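Local coordinates for protein alternansucrase (Leuconostoc mesenteroides, PDB 6HVG) that is a multidomain member of glycoside hydrolase family 70 that combines a TIM-barrel-type domain and a bound calcium ion with choline- and cell-wall-binding-type repeats, at residues K159-G163 against F174-G178; G728-N732 against V742-Y746; Y789-E794 against L831-Q835; D958-L964 against W1007-A1012; E1364-G1368 against Y1379-G1384. One frame throughout, in Å; residues are numbered along the deposited sequence.

Contact 1: residues K159-G163 against F174-G178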
# COMPACT_ATOMS: atom_id res chain seq x y z
N LYS A 159 -29.52 -30.56 -10.03
CA LYS A 159 -30.63 -30.40 -10.96
C LYS A 159 -30.33 -29.30 -11.98
O LYS A 159 -29.89 -28.22 -11.62
CB LYS A 159 -31.91 -30.06 -10.19
CG LYS A 159 -33.21 -30.39 -10.94
CD LYS A 159 -34.43 -29.96 -10.14
CE LYS A 159 -34.46 -30.59 -8.74
NZ LYS A 159 -35.75 -30.42 -8.03
N GLN A 160 -30.56 -29.61 -13.25
CA GLN A 160 -30.42 -28.63 -14.34
C GLN A 160 -31.49 -27.56 -14.20
O GLN A 160 -32.62 -27.85 -13.82
CB GLN A 160 -30.56 -29.32 -15.70
CG GLN A 160 -29.91 -28.56 -16.85
CD GLN A 160 -29.92 -29.34 -18.14
OE1 GLN A 160 -28.93 -29.36 -18.88
NE2 GLN A 160 -31.03 -30.00 -18.42
N VAL A 161 -31.13 -26.33 -14.52
CA VAL A 161 -32.01 -25.19 -14.28
C VAL A 161 -32.64 -24.61 -15.54
O VAL A 161 -31.96 -24.27 -16.51
CB VAL A 161 -31.23 -24.08 -13.56
CG1 VAL A 161 -32.07 -22.82 -13.48
CG2 VAL A 161 -30.84 -24.54 -12.16
N THR A 162 -33.96 -24.46 -15.50
CA THR A 162 -34.72 -23.77 -16.55
C THR A 162 -35.31 -22.48 -15.99
O THR A 162 -35.33 -22.28 -14.78
CB THR A 162 -35.88 -24.65 -17.09
OG1 THR A 162 -36.84 -24.86 -16.05
CG2 THR A 162 -35.34 -25.99 -17.63
N GLY A 163 -35.79 -21.61 -16.88
CA GLY A 163 -36.54 -20.41 -16.50
C GLY A 163 -35.67 -19.27 -16.02
O GLY A 163 -34.44 -19.35 -16.00
N PHE A 174 -32.91 -19.43 -18.82
CA PHE A 174 -32.66 -20.67 -19.55
C PHE A 174 -33.96 -21.18 -20.16
O PHE A 174 -34.98 -21.25 -19.49
CB PHE A 174 -32.08 -21.73 -18.60
CG PHE A 174 -30.88 -21.25 -17.84
CD1 PHE A 174 -31.04 -20.41 -16.74
CD2 PHE A 174 -29.60 -21.61 -18.23
CE1 PHE A 174 -29.93 -19.94 -16.04
CE2 PHE A 174 -28.50 -21.15 -17.52
CZ PHE A 174 -28.65 -20.31 -16.43
N ASP A 175 -33.91 -21.54 -21.44
CA ASP A 175 -35.09 -22.07 -22.16
C ASP A 175 -35.44 -23.46 -21.62
O ASP A 175 -34.85 -23.88 -20.62
CB ASP A 175 -34.80 -22.15 -23.67
CG ASP A 175 -34.84 -20.79 -24.36
OD1 ASP A 175 -35.73 -19.97 -24.04
OD2 ASP A 175 -34.00 -20.56 -25.27
N ASP A 176 -36.38 -24.16 -22.26
CA ASP A 176 -36.82 -25.50 -21.80
C ASP A 176 -35.73 -26.62 -21.83
O ASP A 176 -35.74 -27.51 -20.97
CB ASP A 176 -38.07 -25.98 -22.57
CG ASP A 176 -39.31 -25.11 -22.29
OD1 ASP A 176 -40.25 -25.15 -23.11
OD2 ASP A 176 -39.38 -24.40 -21.27
N ASN A 177 -34.81 -26.55 -22.78
CA ASN A 177 -33.66 -27.49 -22.81
C ASN A 177 -32.57 -27.21 -21.76
O ASN A 177 -31.69 -28.05 -21.57
CB ASN A 177 -33.03 -27.57 -24.22
CG ASN A 177 -32.74 -26.20 -24.84
OD1 ASN A 177 -32.59 -25.19 -24.14
ND2 ASN A 177 -32.67 -26.17 -26.16
N GLY A 178 -32.64 -26.06 -21.08
CA GLY A 178 -31.72 -25.71 -19.99
C GLY A 178 -30.59 -24.79 -20.43
O GLY A 178 -29.70 -24.44 -19.64
O HOH W 1 -29.37 -24.54 -17.03
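V161 and F174 meet at the open end of a β-hairpin in a choline-binding-type repeat, whose strands 163-167 and 170-174 begin at G163 and end at F174. Their side chains approach at a slant: CG1 of V161 comes to 4.2 Å from CD1 of the F174 ring. V161 places that methyl with CG1 anti to the backbone N (chi1 172°), while F174 has CG anti to its carbonyl carbon, beside the backbone N. Both residues also rest on Y153 of strand 150-153, which links the pair to the preceding hairpin. The backbone takes part as well, since V161 O lies 3.3 Å from F174 CB and the G163 carbonyl oxygen sits at the edge of the phenyl ring, in its plane.

The main chains are joined where the hairpin begins. G163 N donates to F174 O at 2.8 Å with an N-H...O angle of 150°, and F174 N returns a longer bond to G163 O at 3.2 Å. Beyond F174 the chain reverses in a type I turn from D175 to G178, and D175 OD1 forms a salt bridge with R186. T162 lies against this turn through its methyl: CG2 is 3.7 Å from both D175 O and D176 O. A water sits between two carbonyls, 2.7 Å from V161 O and 2.6 Å from G178 O.

Contact 2: residues G728-N732 against V742-Y746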
# COMPACT_ATOMS: atom_id res chain seq x y z
N GLY A 728 15.25 -19.03 -12.44
CA GLY A 728 14.77 -20.36 -12.09
C GLY A 728 14.65 -20.55 -10.59
O GLY A 728 14.89 -19.64 -9.79
N THR A 729 14.35 -21.79 -10.22
CA THR A 729 13.98 -22.10 -8.85
C THR A 729 15.31 -22.28 -8.13
O THR A 729 16.32 -22.66 -8.74
CB THR A 729 13.09 -23.36 -8.77
OG1 THR A 729 12.37 -23.34 -7.54
CG2 THR A 729 13.92 -24.66 -8.85
N LEU A 730 15.30 -22.00 -6.83
CA LEU A 730 16.53 -21.98 -6.02
C LEU A 730 17.23 -23.33 -5.92
O LEU A 730 18.46 -23.40 -5.90
CB LEU A 730 16.19 -21.49 -4.64
CG LEU A 730 17.30 -21.50 -3.60
CD1 LEU A 730 18.38 -20.51 -3.97
CD2 LEU A 730 16.74 -21.19 -2.21
N VAL A 731 16.43 -24.40 -5.84
CA VAL A 731 16.96 -25.76 -5.71
C VAL A 731 16.33 -26.66 -6.77
O VAL A 731 15.11 -26.86 -6.78
CB VAL A 731 16.65 -26.34 -4.31
CG1 VAL A 731 17.07 -27.81 -4.20
CG2 VAL A 731 17.32 -25.52 -3.23
N ASN A 732 17.14 -27.21 -7.66
CA ASN A 732 16.60 -28.14 -8.64
C ASN A 732 16.29 -29.48 -7.98
O ASN A 732 17.08 -30.00 -7.18
CB ASN A 732 17.50 -28.36 -9.85
CG ASN A 732 16.72 -28.89 -11.06
OD1 ASN A 732 16.59 -30.10 -11.25
ND2 ASN A 732 16.17 -27.99 -11.84
N VAL A 742 23.88 -26.32 -2.48
CA VAL A 742 22.73 -25.50 -2.78
C VAL A 742 22.47 -24.55 -1.59
O VAL A 742 23.00 -24.76 -0.49
CB VAL A 742 21.53 -26.39 -3.11
CG1 VAL A 742 20.86 -26.89 -1.85
CG2 VAL A 742 20.55 -25.66 -4.02
N ILE A 743 21.69 -23.51 -1.82
CA ILE A 743 21.53 -22.47 -0.79
C ILE A 743 20.52 -22.89 0.26
O ILE A 743 19.35 -23.16 -0.07
CB ILE A 743 21.09 -21.13 -1.39
CG1 ILE A 743 22.16 -20.64 -2.38
CG2 ILE A 743 20.83 -20.11 -0.28
CD1 ILE A 743 21.90 -19.28 -2.98
N PRO A 744 20.93 -22.94 1.54
CA PRO A 744 19.99 -23.37 2.56
C PRO A 744 18.85 -22.40 2.71
O PRO A 744 19.08 -21.18 2.62
CB PRO A 744 20.83 -23.43 3.83
CG PRO A 744 21.98 -22.55 3.56
CD PRO A 744 22.24 -22.57 2.09
N ASN A 745 17.65 -22.92 2.95
CA ASN A 745 16.44 -22.10 2.91
C ASN A 745 15.24 -22.66 3.67
O ASN A 745 15.14 -23.85 3.89
CB ASN A 745 16.03 -21.92 1.46
CG ASN A 745 15.48 -23.20 0.86
OD1 ASN A 745 14.27 -23.41 0.79
ND2 ASN A 745 16.37 -24.06 0.43
N TYR A 746 14.32 -21.77 4.04
CA TYR A 746 12.98 -22.17 4.49
C TYR A 746 11.96 -21.84 3.41
O TYR A 746 12.21 -20.99 2.59
CB TYR A 746 12.60 -21.51 5.81
CG TYR A 746 12.17 -20.06 5.75
CD1 TYR A 746 13.10 -19.03 5.69
CD2 TYR A 746 10.83 -19.71 5.78
CE1 TYR A 746 12.71 -17.69 5.65
CE2 TYR A 746 10.42 -18.39 5.74
CZ TYR A 746 11.36 -17.38 5.69
OH TYR A 746 10.95 -16.05 5.67
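L730 reaches across to I743 and N745 with its two methyls parted between them. CD1 of L730 lies 3.8 Å from I743 CB, the two side chains crossing at about a right angle, and CD2 lies 3.8 Å from N745 CB, where leucine and asparagine slide past each other in opposite directions. The extended first torsion of L730, with CG anti to the backbone N (chi1 175°), carries the fork outward to both neighbours. Beside it, V731 meets V742 almost perpendicularly, CG2 to CG2 at 3.3 Å, and CG2 of V742 also approaches L730 O at 3.6 Å. No hydrogen bond crosses between the segments; the layer is van der Waals packing, mostly of apolar groups.

The second shell is polar. N745 ND2 donates to I743 O at 3.2 Å, nearly straight at 160° and in the carbonyl plane, and it also bonds to D819 O; OD1 is taken by T820 OG1. These bonds fix the amide whose flank L730 covers. On the other segment, T682 OG1 bonds to L730 N and T729 OG1, tying the loop down. N745 and Y746 make backbone bonds to V821 and T678 respectively, which places strand 745-747 between strands 821-825 and 678-679 in the eight-stranded parallel sheet of a TIM-barrel-type fold.

Contact 3: residues Y789-E794 against L831-Q835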
# COMPACT_ATOMS: atom_id res chain seq x y z
N TYR A 789 -15.47 -15.34 5.21
CA TYR A 789 -14.17 -15.89 4.83
C TYR A 789 -14.11 -17.39 5.11
O TYR A 789 -13.66 -18.17 4.26
CB TYR A 789 -13.07 -15.15 5.59
CG TYR A 789 -11.65 -15.59 5.34
CD1 TYR A 789 -10.97 -15.20 4.21
CD2 TYR A 789 -10.98 -16.37 6.27
CE1 TYR A 789 -9.66 -15.59 3.99
CE2 TYR A 789 -9.68 -16.77 6.06
CZ TYR A 789 -9.01 -16.37 4.93
OH TYR A 789 -7.70 -16.73 4.72
N TYR A 790 -14.58 -17.80 6.29
CA TYR A 790 -14.68 -19.22 6.63
C TYR A 790 -15.64 -19.96 5.67
O TYR A 790 -15.34 -21.03 5.19
CB TYR A 790 -15.14 -19.45 8.07
CG TYR A 790 -14.31 -18.83 9.19
CD1 TYR A 790 -12.94 -18.62 9.06
CD2 TYR A 790 -14.91 -18.48 10.39
CE1 TYR A 790 -12.20 -18.05 10.09
CE2 TYR A 790 -14.19 -17.91 11.43
CZ TYR A 790 -12.83 -17.70 11.28
OH TYR A 790 -12.16 -17.15 12.34
N LYS A 791 -16.81 -19.38 5.42
CA LYS A 791 -17.82 -19.98 4.53
C LYS A 791 -17.26 -20.23 3.13
O LYS A 791 -17.52 -21.25 2.52
CB LYS A 791 -19.06 -19.07 4.45
CG LYS A 791 -20.14 -19.45 3.44
CD LYS A 791 -21.11 -20.48 3.99
CE LYS A 791 -22.06 -20.94 2.88
NZ LYS A 791 -21.44 -21.80 1.81
N ASP A 792 -16.49 -19.27 2.64
CA ASP A 792 -15.83 -19.36 1.34
C ASP A 792 -14.73 -20.41 1.33
O ASP A 792 -14.59 -21.16 0.38
CB ASP A 792 -15.24 -17.99 0.99
CG ASP A 792 -14.35 -18.03 -0.23
OD1 ASP A 792 -13.10 -17.89 -0.08
OD2 ASP A 792 -14.91 -18.17 -1.33
N GLN A 793 -13.94 -20.45 2.40
CA GLN A 793 -12.84 -21.40 2.54
C GLN A 793 -13.34 -22.86 2.51
O GLN A 793 -12.74 -23.71 1.85
CB GLN A 793 -12.13 -21.15 3.86
CG GLN A 793 -10.98 -22.09 4.18
CD GLN A 793 -10.28 -21.71 5.48
OE1 GLN A 793 -10.11 -22.54 6.36
NE2 GLN A 793 -9.89 -20.45 5.60
N GLU A 794 -14.43 -23.13 3.22
CA GLU A 794 -14.97 -24.48 3.37
C GLU A 794 -16.05 -24.81 2.36
O GLU A 794 -16.78 -25.79 2.53
CB GLU A 794 -15.53 -24.64 4.79
CG GLU A 794 -14.48 -24.36 5.85
CD GLU A 794 -14.90 -24.76 7.25
OE1 GLU A 794 -15.99 -25.35 7.43
OE2 GLU A 794 -14.09 -24.46 8.16
N LEU A 831 -8.40 -21.95 12.22
CA LEU A 831 -9.03 -20.80 11.58
C LEU A 831 -8.36 -19.50 12.02
O LEU A 831 -8.06 -19.31 13.20
CB LEU A 831 -10.51 -20.76 11.90
CG LEU A 831 -11.36 -21.90 11.32
CD1 LEU A 831 -12.80 -21.75 11.79
CD2 LEU A 831 -11.29 -21.95 9.79
N GLU A 832 -8.18 -18.60 11.05
CA GLU A 832 -7.36 -17.39 11.25
C GLU A 832 -7.94 -16.33 12.17
O GLU A 832 -7.19 -15.48 12.64
CB GLU A 832 -7.04 -16.74 9.90
CG GLU A 832 -5.82 -17.37 9.25
CD GLU A 832 -5.82 -17.21 7.75
OE1 GLU A 832 -6.74 -17.70 7.09
OE2 GLU A 832 -4.89 -16.60 7.23
N GLY A 833 -9.24 -16.38 12.43
CA GLY A 833 -9.89 -15.44 13.34
C GLY A 833 -10.36 -16.07 14.64
O GLY A 833 -10.17 -17.26 14.87
N GLY A 834 -10.97 -15.26 15.48
CA GLY A 834 -11.49 -15.73 16.74
C GLY A 834 -10.35 -16.11 17.65
O GLY A 834 -9.28 -15.52 17.61
N GLN A 835 -10.59 -17.13 18.45
CA GLN A 835 -9.70 -17.51 19.53
C GLN A 835 -8.59 -18.45 19.06
O GLN A 835 -8.75 -19.14 18.06
CB GLN A 835 -10.54 -18.18 20.62
CG GLN A 835 -11.50 -17.21 21.27
CD GLN A 835 -10.80 -16.21 22.16
OE1 GLN A 835 -11.07 -15.02 22.09
NE2 GLN A 835 -9.90 -16.69 23.00
O HOH W 2 -8.10 -19.66 8.39
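Y789 and Y790, neighbours at the end of helix 779-793, meet E832 and L831 through different first torsions. Y789 has CG anti to the backbone N (chi1 179°) and points its hydroxyl at E832; Y790 has CG anti to the carbonyl carbon (chi1 -57°) and presents one ring face to L831. The second pairing is a CH-pi contact: L831 CD1 stands 3.9 Å from the centroid of the Y790 ring, only 2° off the normal. CB of the same leucine is 3.7 Å from Y790 CE1, and its CD2 comes to 3.7 Å from Q793 OE1. At the ring's edge, in plane, G833 N makes a weak, bent bond to Y790 OH at 3.0 Å.

The Y789 hydroxyl donates to E832 OE1 at 2.7 Å, on the syn side of the carboxylate. A water also donates to OE1 and accepts from E832 N at 2.9 Å; its link to Q793 NE2 is weak, that amide being held by N803. E832 OE2 takes a salt bridge from R750 and a hydrogen bond from Y825. Each carboxylate oxygen therefore has two partners, which satisfies a buried acidic group and fixes its rotation, while L831 packs on the Y790 ring chiefly through apolar contact.

Contact 4: residues D958-L964 against W1007-A1012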
# COMPACT_ATOMS: atom_id res chain seq x y z
N ASP A 958 -1.23 -48.93 7.84
CA ASP A 958 -1.19 -49.82 6.68
C ASP A 958 -2.47 -50.63 6.49
O ASP A 958 -2.89 -50.88 5.35
CB ASP A 958 -0.00 -50.78 6.79
CG ASP A 958 1.34 -50.10 6.70
OD1 ASP A 958 1.40 -48.98 6.16
OD2 ASP A 958 2.35 -50.70 7.14
N ASP A 959 -3.07 -51.09 7.58
CA ASP A 959 -4.24 -51.99 7.51
C ASP A 959 -5.47 -51.34 6.88
O ASP A 959 -6.22 -51.99 6.17
CB ASP A 959 -4.60 -52.55 8.90
CG ASP A 959 -4.37 -51.56 10.00
OD1 ASP A 959 -3.20 -51.19 10.16
OD2 ASP A 959 -5.32 -51.20 10.72
N LYS A 960 -5.64 -50.05 7.12
CA LYS A 960 -6.84 -49.34 6.66
C LYS A 960 -6.76 -48.88 5.20
O LYS A 960 -7.75 -48.39 4.64
CB LYS A 960 -7.16 -48.17 7.60
CG LYS A 960 -7.45 -48.64 9.02
CD LYS A 960 -7.90 -47.53 9.95
CE LYS A 960 -6.75 -46.60 10.32
NZ LYS A 960 -7.12 -45.50 11.26
N ALA A 961 -5.59 -49.01 4.58
CA ALA A 961 -5.35 -48.43 3.26
C ALA A 961 -5.20 -49.47 2.15
O ALA A 961 -4.76 -50.59 2.40
CB ALA A 961 -4.10 -47.56 3.29
N PRO A 962 -5.53 -49.07 0.91
CA PRO A 962 -5.29 -49.90 -0.26
C PRO A 962 -3.82 -50.03 -0.53
O PRO A 962 -3.09 -49.06 -0.41
CB PRO A 962 -5.92 -49.13 -1.42
CG PRO A 962 -6.30 -47.81 -0.90
CD PRO A 962 -6.25 -47.84 0.58
N THR A 963 -3.39 -51.23 -0.88
CA THR A 963 -2.00 -51.49 -1.20
C THR A 963 -1.85 -51.58 -2.68
O THR A 963 -2.80 -51.82 -3.40
CB THR A 963 -1.50 -52.82 -0.59
OG1 THR A 963 -2.28 -53.89 -1.13
CG2 THR A 963 -1.65 -52.81 0.94
N LEU A 964 -0.64 -51.39 -3.14
CA LEU A 964 -0.29 -51.58 -4.51
C LEU A 964 1.18 -51.98 -4.48
O LEU A 964 1.96 -51.45 -3.68
CB LEU A 964 -0.50 -50.29 -5.29
CG LEU A 964 -0.11 -50.37 -6.79
CD1 LEU A 964 -0.60 -51.63 -7.48
CD2 LEU A 964 -0.64 -49.14 -7.51
N TRP A 1007 1.76 -42.14 -1.63
CA TRP A 1007 1.95 -43.54 -1.34
C TRP A 1007 3.22 -43.76 -0.51
O TRP A 1007 4.26 -43.11 -0.71
CB TRP A 1007 2.04 -44.32 -2.64
CG TRP A 1007 0.74 -44.36 -3.37
CD1 TRP A 1007 0.22 -43.39 -4.14
CD2 TRP A 1007 -0.20 -45.43 -3.39
NE1 TRP A 1007 -0.99 -43.78 -4.65
CE2 TRP A 1007 -1.27 -45.03 -4.19
CE3 TRP A 1007 -0.23 -46.68 -2.79
CZ2 TRP A 1007 -2.37 -45.84 -4.41
CZ3 TRP A 1007 -1.33 -47.49 -3.02
CH2 TRP A 1007 -2.38 -47.07 -3.82
N VAL A 1008 3.12 -44.68 0.44
CA VAL A 1008 4.23 -44.99 1.32
C VAL A 1008 4.42 -46.50 1.37
O VAL A 1008 3.48 -47.25 1.14
CB VAL A 1008 3.99 -44.41 2.75
CG1 VAL A 1008 3.84 -42.89 2.71
CG2 VAL A 1008 2.76 -45.05 3.41
N PRO A 1009 5.64 -46.95 1.69
CA PRO A 1009 5.85 -48.37 1.82
C PRO A 1009 5.16 -48.96 3.04
O PRO A 1009 5.23 -48.36 4.12
CB PRO A 1009 7.38 -48.52 1.97
CG PRO A 1009 7.96 -47.17 1.98
CD PRO A 1009 6.87 -46.17 1.93
N VAL A 1010 4.52 -50.13 2.87
CA VAL A 1010 3.95 -50.85 3.99
C VAL A 1010 5.07 -51.44 4.80
O VAL A 1010 6.15 -51.67 4.29
CB VAL A 1010 3.00 -52.00 3.57
CG1 VAL A 1010 1.99 -51.52 2.54
CG2 VAL A 1010 3.76 -53.20 3.06
N GLY A 1011 4.77 -51.71 6.07
CA GLY A 1011 5.71 -52.32 7.00
C GLY A 1011 6.53 -51.34 7.80
O GLY A 1011 7.54 -51.71 8.40
N ALA A 1012 6.12 -50.07 7.81
CA ALA A 1012 6.81 -49.05 8.57
C ALA A 1012 6.57 -49.23 10.07
O ALA A 1012 5.43 -49.25 10.52
CB ALA A 1012 6.36 -47.67 8.13
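W1007 turns the far end of its indole toward P962, T963 and L964. The carbonyl carbon of T963 lies near the ring plane at the edge, with T963 C 4.1 Å from W1007 CZ3. L964 CB (3.7 Å from CZ3) and P962 O (3.5 Å from CZ3) come in obliquely. F974 and F980 make edge-to-face contacts with the same indole, adding two aromatic neighbours. The other flat group is the D958 carboxylate. OD2 accepts from G1011 N at 2.8 Å with an angle of 167°, the donor lying above the carboxylate plane, and V1010 CA is 3.5 Å from the same oxygen. OD1 is held by a salt bridge to R942.

Between these two sites T963 and V1010 touch through methyls, CG2 to CG1, at 4.2 Å, crossing at about a right angle. The short strands 962-964 and 1007-1009 are not paired with each other: their axes pass 8.8 Å apart at 73°. Strand 940-947 pairs with both, bonding through A943 and Y941 on one side and R942 on the other. Through D958, a salt bridge and a nearly straight N-H bond thus link strand 940-947 to the loop after strand 1003-1009, while the indole end packs by van der Waals and aromatic contacts, the P962 carbonyl oxygen among its neighbours.

Contact 5: residues E1364-G1368 against Y1379-G1384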
# COMPACT_ATOMS: atom_id res chain seq x y z
N GLU A 1364 2.92 37.83 -11.75
CA GLU A 1364 3.52 36.63 -12.35
C GLU A 1364 2.50 35.95 -13.26
O GLU A 1364 1.32 35.79 -12.89
CB GLU A 1364 4.08 35.75 -11.22
CG GLU A 1364 4.00 34.24 -11.33
CD GLU A 1364 4.61 33.56 -10.11
OE1 GLU A 1364 5.50 34.14 -9.46
OE2 GLU A 1364 4.22 32.41 -9.79
N LEU A 1365 2.92 35.62 -14.48
CA LEU A 1365 2.07 34.88 -15.43
C LEU A 1365 2.07 33.41 -15.04
O LEU A 1365 3.12 32.86 -14.71
CB LEU A 1365 2.59 35.04 -16.86
CG LEU A 1365 1.80 34.38 -18.01
CD1 LEU A 1365 0.44 35.03 -18.20
CD2 LEU A 1365 2.59 34.47 -19.30
N ARG A 1366 0.88 32.82 -15.05
CA ARG A 1366 0.68 31.44 -14.60
C ARG A 1366 -0.29 30.70 -15.50
O ARG A 1366 -1.38 31.20 -15.78
CB ARG A 1366 0.08 31.44 -13.20
CG ARG A 1366 0.94 32.07 -12.13
CD ARG A 1366 0.22 32.08 -10.78
NE ARG A 1366 1.12 31.47 -9.80
CZ ARG A 1366 0.76 30.66 -8.81
NH1 ARG A 1366 -0.53 30.34 -8.63
NH2 ARG A 1366 1.69 30.16 -7.99
N LYS A 1367 0.11 29.51 -15.96
CA LYS A 1367 -0.77 28.63 -16.74
C LYS A 1367 -1.09 29.31 -18.07
O LYS A 1367 -2.24 29.37 -18.50
CB LYS A 1367 -2.04 28.28 -15.93
CG LYS A 1367 -2.65 26.93 -16.29
CD LYS A 1367 -3.99 26.66 -15.60
CE LYS A 1367 -4.55 25.30 -16.01
NZ LYS A 1367 -3.67 24.18 -15.53
N GLY A 1368 -0.06 29.80 -18.75
CA GLY A 1368 -0.28 30.54 -19.99
C GLY A 1368 0.97 30.91 -20.76
O GLY A 1368 2.10 30.75 -20.27
N TYR A 1379 5.89 29.01 -22.42
CA TYR A 1379 4.75 28.69 -21.56
C TYR A 1379 5.18 28.60 -20.10
O TYR A 1379 6.28 28.16 -19.80
CB TYR A 1379 4.08 27.37 -21.98
CG TYR A 1379 2.91 26.93 -21.09
CD1 TYR A 1379 3.10 26.10 -20.00
CD2 TYR A 1379 1.61 27.36 -21.35
CE1 TYR A 1379 2.03 25.71 -19.20
CE2 TYR A 1379 0.54 26.97 -20.55
CZ TYR A 1379 0.76 26.14 -19.49
OH TYR A 1379 -0.30 25.78 -18.68
N PHE A 1380 4.28 29.00 -19.21
CA PHE A 1380 4.56 29.04 -17.79
C PHE A 1380 3.47 28.28 -17.03
O PHE A 1380 2.27 28.51 -17.27
CB PHE A 1380 4.67 30.51 -17.34
CG PHE A 1380 5.74 31.26 -18.09
CD1 PHE A 1380 7.03 31.29 -17.62
CD2 PHE A 1380 5.46 31.89 -19.29
CE1 PHE A 1380 8.02 31.95 -18.33
CE2 PHE A 1380 6.45 32.56 -20.00
CZ PHE A 1380 7.73 32.58 -19.52
N ASP A 1381 3.89 27.42 -16.10
CA ASP A 1381 2.99 26.46 -15.47
C ASP A 1381 2.12 27.04 -14.33
O ASP A 1381 2.13 28.23 -14.08
CB ASP A 1381 3.79 25.23 -15.00
CG ASP A 1381 4.64 25.50 -13.80
OD1 ASP A 1381 4.42 26.52 -13.10
OD2 ASP A 1381 5.55 24.67 -13.53
N ASP A 1382 1.33 26.18 -13.70
CA ASP A 1382 0.43 26.55 -12.59
C ASP A 1382 1.10 27.48 -11.58
O ASP A 1382 0.43 28.36 -11.03
CB ASP A 1382 -0.05 25.29 -11.84
CG ASP A 1382 -0.87 24.35 -12.72
OD1 ASP A 1382 -0.57 24.22 -13.93
OD2 ASP A 1382 -1.80 23.70 -12.19
N GLN A 1383 2.39 27.27 -11.32
CA GLN A 1383 3.11 28.05 -10.30
C GLN A 1383 4.05 29.11 -10.85
O GLN A 1383 4.88 29.63 -10.12
CB GLN A 1383 3.91 27.12 -9.43
CG GLN A 1383 3.11 26.08 -8.66
CD GLN A 1383 4.00 25.35 -7.67
OE1 GLN A 1383 5.00 24.75 -8.07
NE2 GLN A 1383 3.67 25.43 -6.39
N GLY A 1384 3.93 29.41 -12.15
CA GLY A 1384 4.70 30.45 -12.80
C GLY A 1384 5.99 30.05 -13.46
O GLY A 1384 6.58 30.87 -14.17
O HOH W 3 5.74 33.57 -14.35
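K1367 and G1368 both face F1380, forming a G1 β-bulge at the mouth of a hairpin in a cell-wall-binding-type repeat. K1367, with positive phi (65°), occupies the first bulge position. G1368 N donates to F1380 O at 3.0 Å and F1380 N returns the bond to G1368 O, whereas K1367 N gives F1380 O only a weak, bent bond and a better one to D1381 O at 3.0 Å. G1384 N, closing the type I turn from D1381, reaches D1381 O from the opposite face of its plane, so this oxygen serves both bulge and turn. D1381 OD1 adds an Asx turn by accepting from Q1383 N at 2.8 Å.

R1366 lies across the turn. D1382 O sits 3.1 Å above the centre of its guanidinium plane, over one face without a hydrogen bond, while NE donates at the edge to E1364 OE2 at 3.2 Å, almost straight at 170°. W1323 adds a cation-pi contact. K1367 runs beside the Y1379 side chain, its CG 3.5 Å from the hydroxyl oxygen. L1365 CD2 meets F1380 CD2 at 3.9 Å, the side chains crossing at about a right angle. Backbone bonds set the bulge and turn; of the charged pairs, R1366-E1364 is a well-directed salt bridge within one segment and K1367 NZ to D1382 OD1 a long, weak one across the contact. The carbonyl over the guanidinium probably adds electrostatic attraction.

Overall arrangement
Contacts 1 and 5 repeat one theme near the two ends of the chain: a hairpin mouth followed by a type I turn, a phenylalanine against an aliphatic residue, and a bridging water. Their centres lie 66 Å apart, and contact 5 adds a bulge and charged pairs. Contacts 2, 3 and 4 fall within the family 70 range. Contact 3 is the buried one, joining a helix to a loop through a tyrosine-carboxylate network; contacts 1, 2, 4 and 5 are partly buried. Contact 2 packs apolar side chains beside a barrel strand. Contact 4 lies farthest from the chain's centre, where an antiparallel sheet combines aromatic packing with a salt-bridged acid in the loop before strand 962-965.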